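Local coordinates for protein PLP-Dependent L-Arginine Hydroxylase MppP (Streptomyces wadayamensis, PDB 6C9B) that uses pyridoxal 5'-phosphate to oxidise L-arginine with dioxygen, yielding 4-hydroxy-2-ketoarginine together with 2-ketoarginine, at residues I60-L71 / L259-A270. Numbering follows the deposited sequence. Where two conformers were deposited one is given.
Sequences IESEAHQAYFTL and LALIREFSRDAA
L259 opens the contact by lying against I60 and E61: its CB lies 3.9 Å from CG2 of I60, and its CD1 rests on CB and CA of E61. Its carbonyl is covered by A64, whose CB comes within 3.3 Å of L259 O. The methyl of A260 touches the same CG2 of I60, the branch that points away from the backbone N, and I262 lends its CG2 to A64 and to CB of Y68. At R263 the backbones come closest, CA to CA of A64 4.1 Å, an approach that the small A64 permits. The R263 side chain runs alongside E63, bending at chi3 (68°) so that NH1 donates to E63 OE2 at 2.9 Å in a salt bridge, with the N-H...O angle only 138°. NE and NH2 both bond OE2 of E264, while E51 also pairs with NH1 and R55 binds E63 OE1; E63, E264 and E51 together fix the position and rotation of the R263 guanidinium. S266 CB meets A67 CB at 3.6 Å, and its OG, bonded to I262 O, lies at the edge of the Y68 ring. The R267 guanidinium lays one face over R263 CG and reaches E63 O through a water. L71 finishes the interface, CD2 on A269 CB (3.6 Å) and CD1 against the backbone of A270. The two segments run in roughly the same direction, 31° apart, and their axes approach to 8.0 Å. Helix 57-71 packs on strand 231-235 of the large aminotransferase sheet through H65, Y68 and F69, whereas helices 36-43 and 45-54 pack against the long helix 256-291.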
ATOM      1  N   ILE B  60     -17.006   6.394   9.565  1.00 24.31           N
ATOM      2  CA  ILE B  60     -15.790   6.169  10.333  1.00 21.14           C
ATOM      3  C   ILE B  60     -14.651   6.985   9.739  1.00 26.07           C
ATOM      4  O   ILE B  60     -13.885   7.639  10.460  1.00 26.12           O
ATOM      5  CB  ILE B  60     -15.463   4.664  10.374  1.00 27.00           C
ATOM      6  CG1 ILE B  60     -16.579   3.903  11.098  1.00 30.64           C
ATOM      7  CG2 ILE B  60     -14.133   4.416  11.093  1.00 25.54           C
ATOM      8  CD1 ILE B  60     -16.437   2.387  10.991  1.00 30.50           C
ATOM      9  N   GLU B  61     -14.542   6.986   8.411  1.00 25.50           N
ATOM     10  CA  GLU B  61     -13.489   7.766   7.766  1.00 24.13           C
ATOM     11  C   GLU B  61     -13.632   9.252   8.071  1.00 21.95           C
ATOM     12  O   GLU B  61     -12.648   9.930   8.391  1.00 24.68           O
ATOM     13  CB  GLU B  61     -13.519   7.541   6.264  1.00 23.59           C
ATOM     14  CG  GLU B  61     -12.345   8.219   5.544  1.00 22.66           C
ATOM     15  CD  GLU B  61     -12.396   8.082   4.036  1.00 34.77           C
ATOM     16  OE1 GLU B  61     -11.319   8.174   3.413  1.00 29.36           O
ATOM     17  OE2 GLU B  61     -13.499   7.916   3.464  1.00 28.51           O
ATOM     18  N   SER B  62     -14.853   9.781   7.992  0.58 21.94           N
ATOM     19  CA  SER B  62     -15.049  11.199   8.271  0.58 26.90           C
ATOM     20  C   SER B  62     -14.650  11.541   9.702  0.58 27.13           C
ATOM     21  O   SER B  62     -14.079  12.609   9.958  0.58 25.14           O
ATOM     22  CB  SER B  62     -16.505  11.591   8.015  0.58 32.74           C
ATOM     23  OG  SER B  62     -16.745  11.755   6.629  0.58 40.77           O
ATOM     24  N   GLU B  63     -14.950  10.649  10.651  1.00 26.78           N
ATOM     25  CA  GLU B  63     -14.580  10.903  12.045  1.00 24.15           C
ATOM     26  C   GLU B  63     -13.073  10.815  12.247  1.00 26.87           C
ATOM     27  O   GLU B  63     -12.503  11.575  13.042  1.00 24.61           O
ATOM     28  CB  GLU B  63     -15.301   9.910  12.963  1.00 30.24           C
ATOM     29  CG  GLU B  63     -16.815  10.006  12.863  1.00 27.93           C
ATOM     30  CD  GLU B  63     -17.556   8.854  13.524  1.00 35.44           C
ATOM     31  OE1 GLU B  63     -18.787   8.968  13.641  1.00 35.27           O
ATOM     32  OE2 GLU B  63     -16.925   7.837  13.904  1.00 31.21           O
ATOM     33  N   ALA B  64     -12.424   9.875  11.559  1.00 26.04           N
ATOM     34  CA  ALA B  64     -10.972   9.744  11.652  1.00 20.94           C
ATOM     35  C   ALA B  64     -10.284  10.994  11.114  1.00 22.76           C
ATOM     36  O   ALA B  64      -9.390  11.552  11.761  1.00 22.99           O
ATOM     37  CB  ALA B  64     -10.495   8.511  10.892  1.00 22.68           C
ATOM     38  N   HIS B  65     -10.730  11.478   9.954  1.00 23.22           N
ATOM     39  CA  HIS B  65     -10.150  12.695   9.400  1.00 23.00           C
ATOM     40  C   HIS B  65     -10.395  13.889  10.324  1.00 23.58           C
ATOM     41  O   HIS B  65      -9.467  14.643  10.648  1.00 25.15           O
ATOM     42  CB  HIS B  65     -10.721  12.979   8.010  1.00 20.93           C
ATOM     43  CG  HIS B  65     -10.354  11.969   6.963  1.00 23.27           C
ATOM     44  ND1 HIS B  65     -10.923  11.975   5.703  1.00 23.02           N
ATOM     45  CD2 HIS B  65      -9.472  10.939   6.975  1.00 21.68           C
ATOM     46  CE1 HIS B  65     -10.424  10.974   4.997  1.00 22.41           C
ATOM     47  NE2 HIS B  65      -9.552  10.323   5.748  1.00 21.05           N
ATOM     48  N   GLN B  66     -11.640  14.082  10.767  1.00 23.38           N
ATOM     49  CA  GLN B  66     -11.908  15.213  11.652  1.00 25.43           C
ATOM     50  C   GLN B  66     -11.009  15.163  12.882  1.00 28.46           C
ATOM     51  O   GLN B  66     -10.402  16.168  13.265  1.00 24.56           O
ATOM     52  CB  GLN B  66     -13.376  15.252  12.076  1.00 28.36           C
ATOM     53  CG  GLN B  66     -13.634  16.361  13.105  1.00 41.54           C
ATOM     54  CD  GLN B  66     -15.030  16.943  13.016  1.00 70.77           C
ATOM     55  OE1 GLN B  66     -15.206  18.114  12.673  1.00 84.37           O
ATOM     56  NE2 GLN B  66     -16.029  16.131  13.331  1.00 81.62           N
ATOM     57  N   ALA B  67     -10.853  13.984  13.472  1.00 23.70           N
ATOM     58  CA  ALA B  67     -10.060  13.882  14.687  1.00 24.01           C
ATOM     59  C   ALA B  67      -8.600  14.230  14.432  1.00 24.75           C
ATOM     60  O   ALA B  67      -7.985  14.944  15.236  1.00 26.19           O
ATOM     61  CB  ALA B  67     -10.186  12.481  15.289  1.00 26.33           C
ATOM     62  N   TYR B  68      -8.024  13.721  13.328  1.00 22.57           N
ATOM     63  CA  TYR B  68      -6.595  13.890  13.063  1.00 20.68           C
ATOM     64  C   TYR B  68      -6.272  15.329  12.649  1.00 23.11           C
ATOM     65  O   TYR B  68      -5.355  15.953  13.197  1.00 22.76           O
ATOM     66  CB  TYR B  68      -6.131  12.882  11.992  1.00 18.64           C
ATOM     67  CG  TYR B  68      -4.648  12.989  11.728  1.00 22.15           C
ATOM     68  CD1 TYR B  68      -3.716  12.476  12.634  1.00 23.13           C
ATOM     69  CD2 TYR B  68      -4.169  13.643  10.599  1.00 21.34           C
ATOM     70  CE1 TYR B  68      -2.360  12.603  12.426  1.00 21.85           C
ATOM     71  CE2 TYR B  68      -2.799  13.786  10.393  1.00 19.45           C
ATOM     72  CZ  TYR B  68      -1.911  13.263  11.311  1.00 22.39           C
ATOM     73  OH  TYR B  68      -0.574  13.401  11.132  1.00 23.33           O
ATOM     74  N   PHE B  69      -7.020  15.869  11.680  1.00 21.54           N
ATOM     75  CA  PHE B  69      -6.774  17.238  11.222  1.00 21.08           C
ATOM     76  C   PHE B  69      -6.968  18.249  12.348  1.00 25.47           C
ATOM     77  O   PHE B  69      -6.162  19.167  12.505  1.00 23.11           O
ATOM     78  CB  PHE B  69      -7.693  17.569  10.055  1.00 22.00           C
ATOM     79  CG  PHE B  69      -7.294  16.912   8.766  1.00 21.02           C
ATOM     80  CD1 PHE B  69      -6.246  17.413   8.021  1.00 25.66           C
ATOM     81  CD2 PHE B  69      -8.009  15.838   8.271  1.00 24.72           C
ATOM     82  CE1 PHE B  69      -5.893  16.827   6.830  1.00 25.96           C
ATOM     83  CE2 PHE B  69      -7.658  15.247   7.075  1.00 24.97           C
ATOM     84  CZ  PHE B  69      -6.591  15.756   6.355  1.00 25.29           C
ATOM     85  N   THR B  70      -8.039  18.111  13.137  1.00 25.27           N
ATOM     86  CA  THR B  70      -8.283  19.092  14.194  1.00 25.33           C
ATOM     87  C   THR B  70      -7.233  18.986  15.291  1.00 25.95           C
ATOM     88  O   THR B  70      -6.794  20.006  15.838  1.00 24.63           O
ATOM     89  CB  THR B  70      -9.690  18.921  14.780  1.00 29.29           C
ATOM     90  OG1 THR B  70      -9.806  17.648  15.409  1.00 42.46           O
ATOM     91  CG2 THR B  70     -10.725  19.036  13.703  1.00 27.86           C
ATOM     92  N   LEU B  71      -6.813  17.761  15.624  1.00 23.49           N
ATOM     93  CA  LEU B  71      -5.748  17.575  16.603  1.00 23.35           C
ATOM     94  C   LEU B  71      -4.547  18.432  16.284  1.00 26.80           C
ATOM     95  O   LEU B  71      -3.908  18.991  17.189  1.00 24.87           O
ATOM     96  CB  LEU B  71      -5.316  16.109  16.638  1.00 23.51           C
ATOM     97  CG  LEU B  71      -4.047  15.765  17.429  1.00 25.04           C
ATOM     98  CD1 LEU B  71      -4.337  15.846  18.905  1.00 24.80           C
ATOM     99  CD2 LEU B  71      -3.526  14.384  17.093  1.00 23.55           C
ATOM    100  N   LEU B 259      -9.052   3.084  10.179  1.00 21.76           N
ATOM    101  CA  LEU B 259      -9.605   4.421  10.348  1.00 22.71           C
ATOM    102  C   LEU B 259     -10.156   4.606  11.755  1.00 21.28           C
ATOM    103  O   LEU B 259      -9.983   5.663  12.377  1.00 24.89           O
ATOM    104  CB  LEU B 259     -10.693   4.649   9.304  1.00 22.68           C
ATOM    105  CG  LEU B 259     -10.204   4.705   7.859  1.00 20.83           C
ATOM    106  CD1 LEU B 259     -11.358   4.563   6.907  1.00 25.44           C
ATOM    107  CD2 LEU B 259      -9.435   5.991   7.628  1.00 21.17           C
ATOM    108  N   ALA B 260     -10.808   3.571  12.283  1.00 21.19           N
ATOM    109  CA  ALA B 260     -11.268   3.629  13.670  1.00 27.38           C
ATOM    110  C   ALA B 260     -10.088   3.788  14.621  1.00 24.42           C
ATOM    111  O   ALA B 260     -10.144   4.573  15.572  1.00 23.32           O
ATOM    112  CB  ALA B 260     -12.069   2.375  14.013  1.00 24.67           C
ATOM    113  N   LEU B 261      -8.999   3.061  14.372  1.00 24.71           N
ATOM    114  CA  LEU B 261      -7.822   3.209  15.219  1.00 22.31           C
ATOM    115  C   LEU B 261      -7.264   4.624  15.149  1.00 21.85           C
ATOM    116  O   LEU B 261      -6.877   5.192  16.177  1.00 24.76           O
ATOM    117  CB  LEU B 261      -6.754   2.183  14.825  1.00 20.50           C
ATOM    118  CG  LEU B 261      -6.940   0.769  15.342  1.00 34.26           C
ATOM    119  CD1 LEU B 261      -5.939  -0.158  14.685  1.00 29.03           C
ATOM    120  CD2 LEU B 261      -6.736   0.762  16.858  1.00 51.41           C
ATOM    121  N   ILE B 262      -7.199   5.204  13.948  1.00 22.38           N
ATOM    122  CA  ILE B 262      -6.691   6.562  13.810  1.00 22.09           C
ATOM    123  C   ILE B 262      -7.567   7.525  14.592  1.00 25.01           C
ATOM    124  O   ILE B 262      -7.081   8.458  15.252  1.00 21.79           O
ATOM    125  CB  ILE B 262      -6.639   6.942  12.326  1.00 20.86           C
ATOM    126  CG1 ILE B 262      -5.537   6.148  11.632  1.00 21.97           C
ATOM    127  CG2 ILE B 262      -6.428   8.456  12.169  1.00 23.23           C
ATOM    128  CD1 ILE B 262      -5.587   6.238  10.117  1.00 24.03           C
ATOM    129  N   ARG B 263      -8.877   7.326  14.511  1.00 21.74           N
ATOM    130  CA  ARG B 263      -9.800   8.163  15.267  1.00 25.10           C
ATOM    131  C   ARG B 263      -9.510   8.077  16.762  1.00 27.39           C
ATOM    132  O   ARG B 263      -9.439   9.097  17.451  1.00 25.90           O
ATOM    133  CB  ARG B 263     -11.235   7.724  14.974  1.00 23.73           C
ATOM    134  CG  ARG B 263     -12.327   8.545  15.656  1.00 29.09           C
ATOM    135  CD  ARG B 263     -13.655   7.844  15.496  1.00 29.11           C
ATOM    136  NE  ARG B 263     -13.684   6.595  16.265  1.00 29.59           N
ATOM    137  CZ  ARG B 263     -14.502   5.580  16.017  1.00 28.70           C
ATOM    138  NH1 ARG B 263     -15.394   5.646  15.042  1.00 33.08           N
ATOM    139  NH2 ARG B 263     -14.428   4.487  16.754  1.00 30.30           N
ATOM    140  N   GLU B 264      -9.346   6.855  17.285  1.00 22.80           N
ATOM    141  CA  GLU B 264      -9.157   6.686  18.725  1.00 23.93           C
ATOM    142  C   GLU B 264      -7.800   7.207  19.181  1.00 24.50           C
ATOM    143  O   GLU B 264      -7.703   7.861  20.227  1.00 27.43           O
ATOM    144  CB  GLU B 264      -9.325   5.220  19.104  1.00 27.07           C
ATOM    145  CG  GLU B 264     -10.712   4.685  18.835  1.00 29.96           C
ATOM    146  CD  GLU B 264     -11.783   5.496  19.541  1.00 38.33           C
ATOM    147  OE1 GLU B 264     -11.634   5.779  20.752  1.00 40.53           O
ATOM    148  OE2 GLU B 264     -12.757   5.888  18.868  1.00 33.79           O
ATOM    149  N   PHE B 265      -6.741   6.931  18.421  1.00 22.34           N
ATOM    150  CA  PHE B 265      -5.421   7.432  18.798  1.00 22.65           C
ATOM    151  C   PHE B 265      -5.383   8.956  18.731  1.00 24.31           C
ATOM    152  O   PHE B 265      -4.732   9.606  19.563  1.00 24.04           O
ATOM    153  CB  PHE B 265      -4.335   6.811  17.899  1.00 24.02           C
ATOM    154  CG  PHE B 265      -3.756   5.525  18.457  1.00 21.32           C
ATOM    155  CD1 PHE B 265      -4.477   4.342  18.409  1.00 25.60           C
ATOM    156  CD2 PHE B 265      -2.506   5.518  19.047  1.00 24.45           C
ATOM    157  CE1 PHE B 265      -3.950   3.165  18.959  1.00 28.28           C
ATOM    158  CE2 PHE B 265      -1.970   4.345  19.593  1.00 22.42           C
ATOM    159  CZ  PHE B 265      -2.692   3.181  19.544  1.00 23.70           C
ATOM    160  N   SER B 266      -6.089   9.536  17.752  1.00 24.08           N
ATOM    161  CA  SER B 266      -6.166  10.985  17.639  1.00 23.03           C
ATOM    162  C   SER B 266      -6.897  11.586  18.824  1.00 27.10           C
ATOM    163  O   SER B 266      -6.493  12.629  19.334  1.00 28.26           O
ATOM    164  CB  SER B 266      -6.875  11.388  16.348  1.00 22.50           C
ATOM    165  OG  SER B 266      -6.093  11.084  15.220  1.00 23.80           O
ATOM    166  N   ARG B 267      -7.972  10.939  19.280  1.00 24.83           N
ATOM    167  CA  ARG B 267      -8.701  11.475  20.427  1.00 30.39           C
ATOM    168  C   ARG B 267      -7.874  11.380  21.706  1.00 28.90           C
ATOM    169  O   ARG B 267      -7.905  12.288  22.545  1.00 32.06           O
ATOM    170  CB  ARG B 267     -10.040  10.747  20.562  1.00 31.54           C
ATOM    171  CG  ARG B 267     -10.988  11.104  19.409  1.00 39.56           C
ATOM    172  CD  ARG B 267     -12.297  10.319  19.404  1.00 43.06           C
ATOM    173  NE  ARG B 267     -13.216  10.857  18.391  1.00 44.64           N
ATOM    174  CZ  ARG B 267     -14.380  10.307  18.057  1.00 46.16           C
ATOM    175  NH1 ARG B 267     -14.792   9.192  18.648  1.00 41.94           N
ATOM    176  NH2 ARG B 267     -15.133  10.873  17.125  1.00 63.05           N
ATOM    177  N   ASP B 268      -7.144  10.276  21.882  1.00 28.24           N
ATOM    178  CA  ASP B 268      -6.259  10.142  23.031  1.00 30.57           C
ATOM    179  C   ASP B 268      -5.174  11.210  22.997  1.00 28.31           C
ATOM    180  O   ASP B 268      -4.810  11.781  24.041  1.00 27.27           O
ATOM    181  CB  ASP B 268      -5.643   8.742  23.032  1.00 30.35           C
ATOM    182  CG  ASP B 268      -4.571   8.580  24.061  1.00 28.62           C
ATOM    183  OD1 ASP B 268      -4.911   8.292  25.222  1.00 31.56           O
ATOM    184  OD2 ASP B 268      -3.386   8.754  23.729  1.00 29.01           O
ATOM    185  N   ALA B 269      -4.629  11.466  21.802  1.00 26.78           N
ATOM    186  CA  ALA B 269      -3.645  12.529  21.623  1.00 27.49           C
ATOM    187  C   ALA B 269      -4.231  13.885  21.998  1.00 29.07           C
ATOM    188  O   ALA B 269      -3.561  14.694  22.645  1.00 27.37           O
ATOM    189  CB  ALA B 269      -3.134  12.522  20.177  1.00 22.77           C
ATOM    190  N   ALA B 270      -5.493  14.138  21.639  1.00 26.69           N
ATOM    191  CA  ALA B 270      -6.103  15.425  21.959  1.00 28.55           C
ATOM    192  C   ALA B 270      -6.342  15.579  23.455  1.00 31.59           C
ATOM    193  O   ALA B 270      -6.344  16.702  23.967  1.00 34.56           O
ATOM    194  CB  ALA B 270      -7.426  15.593  21.210  1.00 33.88           C
TER
HETATM  195  O   HOH W   1     -14.057  12.845  14.989  1.00 35.39           O